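Local coordinates for protein 432aa long hypothetical deoxyribodipyrimidine photolyase (Sulfolobus tokodaii, PDB 2E0I) that probably repairs ultraviolet-damaged DNA as a light-driven deoxyribodipyrimidine photolyase, binding two FAD molecules, one of them proposed as a novel light-harvesting cofactor, at residues L19-A22 with L23-D27; K112-E116 with N117-F121; S279-E282 with A283-G287; E331-F334 with A335-L338. One frame throughout, in Å; residues are numbered along the deposited sequence.

Interaction 1: residues L19-A22 with L23-D27; sequences LNYA and LSECD
Leu19 and Leu23, Tyr21 and Glu25, and Ala22 and Cys26 meet one helical turn apart, in a local contact over the last turns of helix 17-25, the crossover of a beta-alpha-beta unit in the photolyase N-terminal domain. The evidence for regular helix is a ladder of backbone bonds: Leu23 N to Leu19 O at 2.9 Å, Ser24 N to Asn20 O at 3.0 Å, Glu25 N to Tyr21 O at 2.8 Å, and Cys26 N to Ala22 O at 3.1 Å. Cys26 then leaves helical geometry.

Tyr21 O accepts twice. Besides the amide of Glu25 it takes the hydroxyl of Ser24, with OG 3.2 Å from Tyr21 O; chi1 of 67° folds that hydroxyl back against its own helix. OG comes in above the carbonyl plane, 36° out of it.

On the buried side the two leucines cross, Leu19 CG resting 4.0 Å from Leu23 CD1. Tyr21 and Glu25 run side by side in the same direction, with Glu25 OE1 3.6 Å from Tyr21 CD2 and the ring and carboxylate planes 70° apart. Glu25 is extended beyond CG, and its OE2 is bound by Tyr94 OH and paired with Lys122.

Around the helix, Tyr21 stacks on Tyr124, Asn20 is bound to the backbone of Glu156 and Met158, and Ala22 packs on Tyr94 of strand 92-96. The disulfide from Cys26 to Cys3 ties the C-terminal end of the helix to strand 2-7, the first strand of the same beta-alpha-beta unit.

Interaction 2: residues K112-E116 with N117-F121; sequences KVCEE and NGIEF
Cys114 meets Ile119 and Phe121 where helix 101-115 ends and the chain turns into strand 120-124. This is the packed half of the contact. Cys114 SG lies 3.9 Å from Ile119 CG2 and 4.0 Å from Phe121 CB. It also makes a sulfur-aromatic contact with the Phe121 ring, 5.2 Å from the centroid and obliquely placed, 50° off the normal. The carbonyl of the same residue, Cys114 O, receives Ile119 N at 2.8 Å in a nearly straight bond (160° at the hydrogen), while Asn117 N reaches this oxygen only weakly.

The outer half is looser, apart from one firm side-chain bond. Asn117 turns its amide back to the helix end, placing ND2 2.7 Å from Val113 O, in the plane of that carbonyl and close to the plane of its own amide. Gly118 takes the turn with positive phi, 71°, and its N makes a weak bond to Glu115 O. On the exposed helix side, Lys112 NZ and Glu116 OE1 make a long salt bridge, 3.7 Å, within 112-116.

Cys114, Ile119 and Phe121 all lean on Ile93 of strand 92-96, and Val113 rests on helix 79-86. The turn leads from the crossover helix into the outermost strand, 120-124.

Interaction 3: residues S279-E282 with A283-G287; sequences SYFE and AWKEG
A Schellman motif ends helix 278-286 in the FAD-binding domain, and the side chains of Phe281, Glu282, Trp284 and Lys285 meet in the turn leading into it. Gly287 leaves the helix with positive phi, and its N bonds to Trp284 O at 3.3 Å; the preceding turn is regular, as Lys285 N to Phe281 O at 3.1 Å attests.

Lys285 carries the side-chain contact. Its aliphatic part lies over one face of the Phe281 ring, a CH-pi contact with CD 3.9 Å from the ring centroid and 29° off the normal. The chain then bends at chi3 (-64°), bringing NZ round to a salt bridge with Glu282, whose OE1 lies 2.9 Å from Lys285 NZ and is met nearly along its C-O axis. A bend at chi2 of Glu282 (88°) supplies the other half of that meeting. The pairing would be expected to offset some of the repulsion between Glu282 OE2 and Glu286 OE2, 4.4 Å apart.

Phe281 and Trp284 touch rim to rim, neither over the other's face, with Phe281 CE1 3.8 Å from Trp284 CE3.

Toward the protein interior, Trp284 NE1 bonds to Val315 O, and Trp284 and Phe281 both pack on Leu319 of helix 309-322. Phe281 also meets Trp329 edge-to-face, while Lys285 and Trp284 rest on helix 327-337.

Interaction 4: residues E331-F334 with A335-L338; sequences ERYF and ATKL. With FAD (flavin-adenine dinucleotide), chain E.
Phe334 and Leu338 lie one turn apart at the C-terminal end of helix 327-337, where they form part of a flavin pocket in the FAD-binding domain.

The backbone pattern changes toward the end of the segment. Ala335 N still reaches Glu331 O in the regular i to i+4 pattern, at 3.0 Å. Phe334 O then accepts two amides. Leu338 N, at 2.8 Å, approaches nearly in line with the carbonyl, whereas Lys337 N, also at 2.8 Å, sits 63° out of the carbonyl plane. Two donors thus hold Phe334 O.

Among the polar side chains, Glu331 points to the other bound FAD: its OE1 takes a hydrogen bond from N6A of that adenine and another from Asn347 ND2. Tyr333 OH is bound to Asn302 OD1.

Apolar packing joins Tyr333 to Lys337 and Phe334 to Leu338. With CG anti to the carbonyl carbon (chi1 -61°), Lys337 CG lies over a face of the Tyr333 ring; a bend at chi2 (-65°) then turns the chain so that CE comes 3.5 Å from Tyr333 OH. Leu338 CD2 crosses to Phe334 CD2 at 3.6 Å, and Phe334 and Trp350 of helix 343-353 form an edge-to-face pair.

Both pocket residues touch the isoalloxazine. FAD C6 sits at the edge of the Phe334 ring and in its plane, and Phe334 CE2 lies 3.8 Å from the methyl carbon C7M. Leu338 CD2 is 3.6 Å from FAD O4.

Overall arrangement
The four contacts fall into two pairs. Interactions 1 and 2 belong to the N-terminal parallel-sheet domain, their centres 18 Å apart and their nearest atoms about 6 Å apart, without touching. Interactions 3 and 4 share the FAD-binding domain, with centres 14 Å apart, and pack directly: Lys285 CD is 3.4 Å from Tyr333 CD1, and Trp284 CZ3 is 3.5 Å from Tyr333 CD2. Interaction 4 reaches both FAD molecules, touching one isoalloxazine and bonding the adenine of the other. The side chain of Trp284 packs against Phe334 and lies about 8 Å from a bound FAD; that of Phe121 lies about 11 Å from a bound FAD. Interactions 1 and 3 lie farthest apart, about 50 Å between centres.

Interaction 1: residues L19-A22 with L23-D27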
loop_
_atom_site.group_PDB
_atom_site.type_symbol
_atom_site.label_atom_id
_atom_site.label_comp_id
_atom_site.label_asym_id
_atom_site.label_seq_id
_atom_site.Cartn_x
_atom_site.Cartn_y
_atom_site.Cartn_z
ATOM N N LEU A 19 -13.440 13.789 -9.967
ATOM C CA LEU A 19 -13.845 15.051 -9.377
ATOM C C LEU A 19 -13.908 16.126 -10.451
ATOM O O LEU A 19 -14.824 16.952 -10.456
ATOM C CB LEU A 19 -12.878 15.449 -8.264
ATOM C CG LEU A 19 -13.199 16.773 -7.566
ATOM C CD1 LEU A 19 -14.617 16.734 -7.003
ATOM C CD2 LEU A 19 -12.160 17.044 -6.479
ATOM N N ASN A 20 -12.940 16.107 -11.369
ATOM C CA ASN A 20 -12.905 17.082 -12.457
ATOM C C ASN A 20 -14.171 16.999 -13.287
ATOM O O ASN A 20 -14.836 18.010 -13.494
ATOM C CB ASN A 20 -11.706 16.856 -13.366
ATOM C CG ASN A 20 -10.441 17.445 -12.809
ATOM O OD1 ASN A 20 -10.473 18.373 -11.997
ATOM N ND2 ASN A 20 -9.311 16.928 -13.261
ATOM N N TYR A 21 -14.510 15.803 -13.760
ATOM C CA TYR A 21 -15.714 15.650 -14.561
ATOM C C TYR A 21 -16.923 16.110 -13.776
ATOM O O TYR A 21 -17.801 16.780 -14.311
ATOM C CB TYR A 21 -15.910 14.202 -14.988
ATOM C CG TYR A 21 -15.053 13.790 -16.152
ATOM C CD1 TYR A 21 -13.921 13.005 -15.964
ATOM C CD2 TYR A 21 -15.377 14.182 -17.448
ATOM C CE1 TYR A 21 -13.131 12.613 -17.042
ATOM C CE2 TYR A 21 -14.596 13.802 -18.533
ATOM C CZ TYR A 21 -13.476 13.016 -18.323
ATOM O OH TYR A 21 -12.710 12.622 -19.393
ATOM N N ALA A 22 -16.967 15.761 -12.499
ATOM C CA ALA A 22 -18.088 16.158 -11.666
ATOM C C ALA A 22 -18.237 17.675 -11.639
ATOM O O ALA A 22 -19.329 18.206 -11.818
ATOM C CB ALA A 22 -17.900 15.635 -10.254
ATOM N N LEU A 23 -17.127 18.368 -11.419
ATOM C CA LEU A 23 -17.135 19.825 -11.341
ATOM C C LEU A 23 -17.535 20.527 -12.635
ATOM O O LEU A 23 -18.176 21.580 -12.613
ATOM C CB LEU A 23 -15.758 20.323 -10.885
ATOM C CG LEU A 23 -15.453 20.097 -9.401
ATOM C CD1 LEU A 23 -13.975 20.342 -9.131
ATOM C CD2 LEU A 23 -16.335 21.010 -8.551
ATOM N N SER A 24 -17.165 19.943 -13.763
ATOM C CA SER A 24 -17.477 20.551 -15.037
ATOM C C SER A 24 -18.837 20.135 -15.591
ATOM O O SER A 24 -19.435 20.873 -16.379
ATOM C CB SER A 24 -16.376 20.223 -16.047
ATOM O OG SER A 24 -16.358 18.841 -16.349
ATOM N N GLU A 25 -19.338 18.974 -15.178
ATOM C CA GLU A 25 -20.625 18.499 -15.679
ATOM C C GLU A 25 -21.849 18.887 -14.849
ATOM O O GLU A 25 -22.953 18.886 -15.375
ATOM C CB GLU A 25 -20.601 16.977 -15.865
ATOM C CG GLU A 25 -19.625 16.483 -16.927
ATOM C CD GLU A 25 -19.704 14.969 -17.157
ATOM O OE1 GLU A 25 -18.934 14.438 -17.999
ATOM O OE2 GLU A 25 -20.538 14.301 -16.502
ATOM N N CYS A 26 -21.678 19.203 -13.566
ATOM C CA CYS A 26 -22.828 19.591 -12.740
ATOM C C CYS A 26 -22.677 21.022 -12.246
ATOM O O CYS A 26 -21.593 21.604 -12.317
ATOM C CB CYS A 26 -23.001 18.669 -11.517
ATOM S SG CYS A 26 -22.647 16.894 -11.762
ATOM N N ASP A 27 -23.769 21.581 -11.736
ATOM C CA ASP A 27 -23.755 22.943 -11.226
ATOM C C ASP A 27 -23.119 22.997 -9.850
ATOM O O ASP A 27 -22.233 23.816 -9.591
ATOM C CB ASP A 27 -25.175 23.501 -11.152
ATOM C CG ASP A 27 -25.854 23.537 -12.509
ATOM O OD1 ASP A 27 -25.260 24.115 -13.452
ATOM O OD2 ASP A 27 -26.976 22.989 -12.629
#

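Interaction 2: residues K112-E116 with N117-F121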
loop_
_atom_site.group_PDB
_atom_site.type_symbol
_atom_site.label_atom_id
_atom_site.label_comp_id
_atom_site.label_asym_id
_atom_site.label_seq_id
_atom_site.Cartn_x
_atom_site.Cartn_y
_atom_site.Cartn_z
ATOM N N LYS A 112 -26.613 -0.551 -8.941
ATOM C CA LYS A 112 -27.978 -1.052 -8.849
ATOM C C LYS A 112 -28.885 -0.053 -8.112
ATOM O O LYS A 112 -29.954 0.302 -8.594
ATOM C CB LYS A 112 -27.998 -2.389 -8.123
ATOM C CG LYS A 112 -27.639 -3.569 -9.000
ATOM C CD LYS A 112 -27.975 -4.890 -8.301
ATOM C CE LYS A 112 -29.351 -4.839 -7.583
ATOM N NZ LYS A 112 -30.459 -4.226 -8.405
ATOM N N VAL A 113 -28.450 0.401 -6.947
ATOM C CA VAL A 113 -29.214 1.356 -6.167
ATOM C C VAL A 113 -29.454 2.640 -6.958
ATOM O O VAL A 113 -30.493 3.294 -6.803
ATOM C CB VAL A 113 -28.473 1.698 -4.861
ATOM C CG1 VAL A 113 -29.216 2.788 -4.090
ATOM C CG2 VAL A 113 -28.334 0.448 -4.027
ATOM N N CYS A 114 -28.492 2.995 -7.805
ATOM C CA CYS A 114 -28.596 4.210 -8.602
ATOM C C CYS A 114 -29.612 4.123 -9.720
ATOM O O CYS A 114 -30.333 5.088 -9.989
ATOM C CB CYS A 114 -27.238 4.578 -9.179
ATOM S SG CYS A 114 -26.238 5.522 -8.020
ATOM N N GLU A 115 -29.661 2.970 -10.374
ATOM C CA GLU A 115 -30.604 2.743 -11.462
ATOM C C GLU A 115 -32.047 2.733 -10.950
ATOM O O GLU A 115 -32.958 3.229 -11.612
ATOM C CB GLU A 115 -30.273 1.419 -12.151
ATOM C CG GLU A 115 -29.026 1.488 -13.019
ATOM C CD GLU A 115 -28.500 0.118 -13.410
ATOM O OE1 GLU A 115 -29.320 -0.804 -13.638
ATOM O OE2 GLU A 115 -27.260 -0.035 -13.499
ATOM N N GLU A 116 -32.244 2.177 -9.762
ATOM C CA GLU A 116 -33.562 2.097 -9.162
ATOM C C GLU A 116 -33.917 3.358 -8.403
ATOM O O GLU A 116 -34.626 3.296 -7.406
ATOM C CB GLU A 116 -33.616 0.913 -8.204
ATOM C CG GLU A 116 -33.272 -0.409 -8.857
ATOM C CD GLU A 116 -33.460 -1.589 -7.914
ATOM O OE1 GLU A 116 -32.734 -1.660 -6.893
ATOM O OE2 GLU A 116 -34.338 -2.443 -8.193
ATOM N N ASN A 117 -33.418 4.498 -8.857
ATOM C CA ASN A 117 -33.700 5.763 -8.190
ATOM C C ASN A 117 -33.494 6.879 -9.175
ATOM O O ASN A 117 -33.699 8.054 -8.860
ATOM C CB ASN A 117 -32.773 5.961 -6.992
ATOM C CG ASN A 117 -33.271 5.258 -5.749
ATOM O OD1 ASN A 117 -34.128 5.779 -5.029
ATOM N ND2 ASN A 117 -32.741 4.057 -5.494
ATOM N N GLY A 118 -33.076 6.497 -10.374
ATOM C CA GLY A 118 -32.844 7.470 -11.421
ATOM C C GLY A 118 -31.624 8.345 -11.209
ATOM O O GLY A 118 -31.600 9.504 -11.635
ATOM N N ILE A 119 -30.610 7.792 -10.548
ATOM C CA ILE A 119 -29.385 8.533 -10.288
ATOM C C ILE A 119 -28.334 8.042 -11.260
ATOM O O ILE A 119 -28.100 6.841 -11.364
ATOM C CB ILE A 119 -28.878 8.291 -8.861
ATOM C CG1 ILE A 119 -29.976 8.648 -7.859
ATOM C CG2 ILE A 119 -27.618 9.118 -8.607
ATOM C CD1 ILE A 119 -29.629 8.298 -6.420
ATOM N N GLU A 120 -27.706 8.958 -11.984
ATOM C CA GLU A 120 -26.675 8.543 -12.920
ATOM C C GLU A 120 -25.391 8.213 -12.136
ATOM O O GLU A 120 -24.959 8.991 -11.284
ATOM C CB GLU A 120 -26.414 9.647 -13.940
ATOM C CG GLU A 120 -25.968 9.098 -15.275
ATOM C CD GLU A 120 -25.554 10.174 -16.260
ATOM O OE1 GLU A 120 -25.092 9.808 -17.372
ATOM O OE2 GLU A 120 -25.687 11.382 -15.926
ATOM N N PHE A 121 -24.794 7.055 -12.404
ATOM C CA PHE A 121 -23.574 6.650 -11.703
ATOM C C PHE A 121 -22.398 6.640 -12.650
ATOM O O PHE A 121 -22.291 5.773 -13.506
ATOM C CB PHE A 121 -23.737 5.257 -11.102
ATOM C CG PHE A 121 -22.547 4.794 -10.313
ATOM C CD1 PHE A 121 -22.098 5.527 -9.220
ATOM C CD2 PHE A 121 -21.898 3.610 -10.640
ATOM C CE1 PHE A 121 -21.019 5.083 -8.462
ATOM C CE2 PHE A 121 -20.822 3.159 -9.892
ATOM C CZ PHE A 121 -20.378 3.895 -8.799
#

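Interaction 3: residues S279-E282 with A283-G287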
loop_
_atom_site.group_PDB
_atom_site.type_symbol
_atom_site.label_atom_id
_atom_site.label_comp_id
_atom_site.label_asym_id
_atom_site.label_seq_id
_atom_site.Cartn_x
_atom_site.Cartn_y
_atom_site.Cartn_z
ATOM N N SER A 279 5.138 -20.874 16.198
ATOM C CA SER A 279 6.189 -20.388 17.070
ATOM C C SER A 279 7.171 -19.486 16.314
ATOM O O SER A 279 7.514 -18.400 16.780
ATOM C CB SER A 279 6.928 -21.575 17.668
ATOM O OG SER A 279 7.947 -21.134 18.538
ATOM N N TYR A 280 7.637 -19.943 15.154
ATOM C CA TYR A 280 8.557 -19.146 14.351
ATOM C C TYR A 280 7.869 -17.853 13.916
ATOM O O TYR A 280 8.444 -16.774 13.997
ATOM C CB TYR A 280 8.995 -19.901 13.092
ATOM C CG TYR A 280 9.796 -21.161 13.316
ATOM C CD1 TYR A 280 10.630 -21.304 14.423
ATOM C CD2 TYR A 280 9.765 -22.192 12.378
ATOM C CE1 TYR A 280 11.421 -22.445 14.586
ATOM C CE2 TYR A 280 10.552 -23.332 12.530
ATOM C CZ TYR A 280 11.378 -23.454 13.635
ATOM O OH TYR A 280 12.176 -24.574 13.777
ATOM N N PHE A 281 6.634 -17.983 13.443
ATOM C CA PHE A 281 5.847 -16.848 12.990
ATOM C C PHE A 281 5.746 -15.757 14.050
ATOM O O PHE A 281 5.802 -14.566 13.744
ATOM C CB PHE A 281 4.437 -17.307 12.615
ATOM C CG PHE A 281 3.556 -16.201 12.107
ATOM C CD1 PHE A 281 3.961 -15.405 11.044
ATOM C CD2 PHE A 281 2.330 -15.952 12.691
ATOM C CE1 PHE A 281 3.153 -14.374 10.577
ATOM C CE2 PHE A 281 1.519 -14.926 12.227
ATOM C CZ PHE A 281 1.933 -14.137 11.172
ATOM N N GLU A 282 5.583 -16.173 15.300
ATOM C CA GLU A 282 5.463 -15.233 16.398
ATOM C C GLU A 282 6.790 -14.515 16.604
ATOM O O GLU A 282 6.819 -13.323 16.920
ATOM C CB GLU A 282 5.062 -15.972 17.665
ATOM C CG GLU A 282 4.518 -15.067 18.749
ATOM C CD GLU A 282 3.013 -14.842 18.643
ATOM O OE1 GLU A 282 2.530 -14.517 17.532
ATOM O OE2 GLU A 282 2.313 -14.986 19.681
ATOM N N ALA A 283 7.884 -15.249 16.411
ATOM C CA ALA A 283 9.227 -14.702 16.555
ATOM C C ALA A 283 9.495 -13.684 15.447
ATOM O O ALA A 283 10.134 -12.655 15.670
ATOM C CB ALA A 283 10.241 -15.814 16.488
ATOM N N TRP A 284 8.996 -13.981 14.252
ATOM C CA TRP A 284 9.156 -13.112 13.090
ATOM C C TRP A 284 8.430 -11.776 13.297
ATOM O O TRP A 284 8.979 -10.717 13.015
ATOM C CB TRP A 284 8.604 -13.822 11.853
ATOM C CG TRP A 284 8.674 -13.041 10.582
ATOM C CD1 TRP A 284 9.773 -12.839 9.798
ATOM C CD2 TRP A 284 7.592 -12.371 9.935
ATOM N NE1 TRP A 284 9.441 -12.089 8.702
ATOM C CE2 TRP A 284 8.106 -11.786 8.759
ATOM C CE3 TRP A 284 6.233 -12.205 10.237
ATOM C CZ2 TRP A 284 7.310 -11.048 7.877
ATOM C CZ3 TRP A 284 5.443 -11.473 9.363
ATOM C CH2 TRP A 284 5.984 -10.902 8.193
ATOM N N LYS A 285 7.199 -11.821 13.795
ATOM C CA LYS A 285 6.446 -10.596 14.011
ATOM C C LYS A 285 7.070 -9.722 15.082
ATOM O O LYS A 285 6.949 -8.504 15.035
ATOM C CB LYS A 285 4.999 -10.903 14.395
ATOM C CG LYS A 285 4.188 -11.540 13.291
ATOM C CD LYS A 285 2.753 -11.824 13.716
ATOM C CE LYS A 285 2.702 -12.836 14.834
ATOM N NZ LYS A 285 1.312 -13.096 15.287
ATOM N N GLU A 286 7.744 -10.335 16.047
ATOM C CA GLU A 286 8.349 -9.576 17.132
ATOM C C GLU A 286 9.765 -9.130 16.848
ATOM O O GLU A 286 10.322 -8.327 17.587
ATOM C CB GLU A 286 8.354 -10.407 18.405
ATOM C CG GLU A 286 6.986 -10.631 19.013
ATOM C CD GLU A 286 6.951 -11.859 19.922
ATOM O OE1 GLU A 286 8.030 -12.242 20.460
ATOM O OE2 GLU A 286 5.844 -12.433 20.096
ATOM N N GLY A 287 10.357 -9.651 15.784
ATOM C CA GLY A 287 11.723 -9.285 15.482
ATOM C C GLY A 287 12.651 -9.930 16.493
ATOM O O GLY A 287 13.646 -9.328 16.900
#

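Interaction 4: residues E331-F334 with A335-L338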
loop_
_atom_site.group_PDB
_atom_site.type_symbol
_atom_site.label_atom_id
_atom_site.label_comp_id
_atom_site.label_asym_id
_atom_site.label_seq_id
_atom_site.Cartn_x
_atom_site.Cartn_y
_atom_site.Cartn_z
ATOM N N GLU A 331 1.350 -11.748 4.362
ATOM C CA GLU A 331 0.573 -10.752 3.633
ATOM C C GLU A 331 -0.373 -10.047 4.587
ATOM O O GLU A 331 -0.428 -8.819 4.620
ATOM C CB GLU A 331 -0.255 -11.416 2.537
ATOM C CG GLU A 331 -1.161 -10.449 1.798
ATOM C CD GLU A 331 -2.266 -11.136 0.999
ATOM O OE1 GLU A 331 -2.959 -10.425 0.227
ATOM O OE2 GLU A 331 -2.445 -12.370 1.146
ATOM N N ARG A 332 -1.117 -10.837 5.363
ATOM C CA ARG A 332 -2.069 -10.290 6.317
ATOM C C ARG A 332 -1.387 -9.507 7.427
ATOM O O ARG A 332 -1.861 -8.441 7.829
ATOM C CB ARG A 332 -2.928 -11.381 6.946
ATOM C CG ARG A 332 -4.316 -10.867 7.307
ATOM C CD ARG A 332 -4.748 -11.222 8.705
ATOM N NE ARG A 332 -4.845 -12.657 8.919
ATOM C CZ ARG A 332 -5.024 -13.255 10.100
ATOM N NH1 ARG A 332 -5.135 -12.554 11.230
ATOM N NH2 ARG A 332 -5.078 -14.581 10.144
ATOM N N TYR A 333 -0.279 -10.022 7.939
ATOM C CA TYR A 333 0.405 -9.297 8.990
ATOM C C TYR A 333 0.833 -7.906 8.502
ATOM O O TYR A 333 0.637 -6.906 9.201
ATOM C CB TYR A 333 1.616 -10.071 9.473
ATOM C CG TYR A 333 2.276 -9.377 10.619
ATOM C CD1 TYR A 333 1.620 -9.249 11.841
ATOM C CD2 TYR A 333 3.528 -8.787 10.471
ATOM C CE1 TYR A 333 2.192 -8.545 12.886
ATOM C CE2 TYR A 333 4.116 -8.077 11.514
ATOM C CZ TYR A 333 3.438 -7.961 12.716
ATOM O OH TYR A 333 4.010 -7.257 13.741
ATOM N N PHE A 334 1.424 -7.846 7.311
ATOM C CA PHE A 334 1.849 -6.580 6.725
ATOM C C PHE A 334 0.670 -5.641 6.559
ATOM O O PHE A 334 0.791 -4.449 6.815
ATOM C CB PHE A 334 2.479 -6.805 5.348
ATOM C CG PHE A 334 3.982 -6.855 5.362
ATOM C CD1 PHE A 334 4.676 -7.291 6.494
ATOM C CD2 PHE A 334 4.704 -6.500 4.224
ATOM C CE1 PHE A 334 6.057 -7.373 6.494
ATOM C CE2 PHE A 334 6.095 -6.582 4.211
ATOM C CZ PHE A 334 6.772 -7.021 5.353
ATOM N N ALA A 335 -0.462 -6.184 6.115
ATOM C CA ALA A 335 -1.671 -5.384 5.902
ATOM C C ALA A 335 -2.063 -4.731 7.219
ATOM O O ALA A 335 -2.727 -3.688 7.273
ATOM C CB ALA A 335 -2.822 -6.272 5.390
ATOM N N THR A 336 -1.598 -5.347 8.286
ATOM C CA THR A 336 -1.890 -4.897 9.616
ATOM C C THR A 336 -0.974 -3.810 10.111
ATOM O O THR A 336 -1.310 -3.102 11.041
ATOM C CB THR A 336 -1.844 -6.116 10.541
ATOM O OG1 THR A 336 -3.180 -6.583 10.730
ATOM C CG2 THR A 336 -1.175 -5.818 11.860
ATOM N N LYS A 337 0.177 -3.648 9.479
ATOM C CA LYS A 337 1.128 -2.653 9.952
ATOM C C LYS A 337 1.489 -1.541 8.991
ATOM O O LYS A 337 1.733 -0.415 9.415
ATOM C CB LYS A 337 2.407 -3.352 10.388
ATOM C CG LYS A 337 2.212 -4.335 11.522
ATOM C CD LYS A 337 1.782 -3.597 12.765
ATOM C CE LYS A 337 1.897 -4.454 14.000
ATOM N NZ LYS A 337 2.137 -3.552 15.175
ATOM N N LEU A 338 1.536 -1.863 7.703
ATOM C CA LEU A 338 1.893 -0.890 6.675
ATOM C C LEU A 338 1.039 0.381 6.658
ATOM O O LEU A 338 -0.188 0.332 6.619
ATOM C CB LEU A 338 1.844 -1.560 5.297
ATOM C CG LEU A 338 3.119 -2.115 4.649
ATOM C CD1 LEU A 338 4.256 -2.258 5.647
ATOM C CD2 LEU A 338 2.777 -3.441 3.998
HETATM P PA FAD E . 11.038 4.274 -2.762
HETATM O O1A FAD E . 11.441 5.640 -2.356
HETATM O O2A FAD E . 11.905 3.305 -3.464
HETATM O O5B FAD E . 10.147 4.756 -4.014
HETATM C C5B FAD E . 9.898 3.904 -5.134
HETATM C C4B FAD E . 8.429 4.005 -5.550
HETATM O O4B FAD E . 8.139 3.147 -6.666
HETATM C C3B FAD E . 7.536 3.551 -4.394
HETATM O O3B FAD E . 7.121 4.704 -3.656
HETATM C C2B FAD E . 6.333 3.009 -5.162
HETATM O O2B FAD E . 5.560 4.094 -5.678
HETATM C C1B FAD E . 7.048 2.282 -6.302
HETATM N N9A FAD E . 7.587 0.971 -5.871
HETATM C C8A FAD E . 8.831 0.705 -5.478
HETATM N N7A FAD E . 8.961 -0.603 -5.260
HETATM C C5A FAD E . 7.789 -1.177 -5.512
HETATM C C6A FAD E . 7.304 -2.480 -5.465
HETATM N N6A FAD E . 8.097 -3.491 -5.125
HETATM N N1A FAD E . 6.020 -2.709 -5.778
HETATM C C2A FAD E . 5.208 -1.728 -6.133
HETATM N N3A FAD E . 5.636 -0.479 -6.194
HETATM C C4A FAD E . 6.908 -0.173 -5.893
HETATM N N1 FAD E . 4.041 -0.853 -1.453
HETATM C C2 FAD E . 2.816 -0.259 -1.121
HETATM O O2 FAD E . 2.564 0.893 -1.468
HETATM N N3 FAD E . 1.889 -0.960 -0.340
HETATM C C4 FAD E . 2.202 -2.248 0.110
HETATM O O4 FAD E . 1.366 -2.886 0.747
HETATM C C4X FAD E . 3.426 -2.826 -0.209
HETATM N N5 FAD E . 3.757 -4.078 0.322
HETATM C C5X FAD E . 4.977 -4.683 -0.006
HETATM C C6 FAD E . 5.276 -5.936 0.521
HETATM C C7 FAD E . 6.468 -6.563 0.175
HETATM C C7M FAD E . 6.758 -7.954 0.745
HETATM C C8 FAD E . 7.361 -5.933 -0.690
HETATM C C8M FAD E . 8.667 -6.610 -1.110
HETATM C C9 FAD E . 7.053 -4.679 -1.210
HETATM C C9A FAD E . 5.857 -4.045 -0.879
HETATM N N10 FAD E . 5.524 -2.787 -1.415
HETATM C C10 FAD E . 4.350 -2.140 -0.994
HETATM C "C1'" FAD E . 6.427 -2.124 -2.390
HETATM C "C2'" FAD E . 7.509 -1.186 -1.849
HETATM O "O2'" FAD E . 8.296 -1.848 -0.855
HETATM C "C3'" FAD E . 6.930 0.113 -1.283
HETATM O "O3'" FAD E . 6.107 0.735 -2.273
HETATM C "C4'" FAD E . 8.040 1.093 -0.892
HETATM O "O4'" FAD E . 8.918 0.489 0.062
HETATM C "C5'" FAD E . 7.456 2.376 -0.299
HETATM O "O5'" FAD E . 8.492 3.252 0.160
HETATM P P FAD E . 9.052 4.450 -0.758
HETATM O O1P FAD E . 7.892 5.216 -1.266
HETATM O O2P FAD E . 10.070 5.170 0.040
HETATM O O3P FAD E . 9.752 3.680 -1.989
#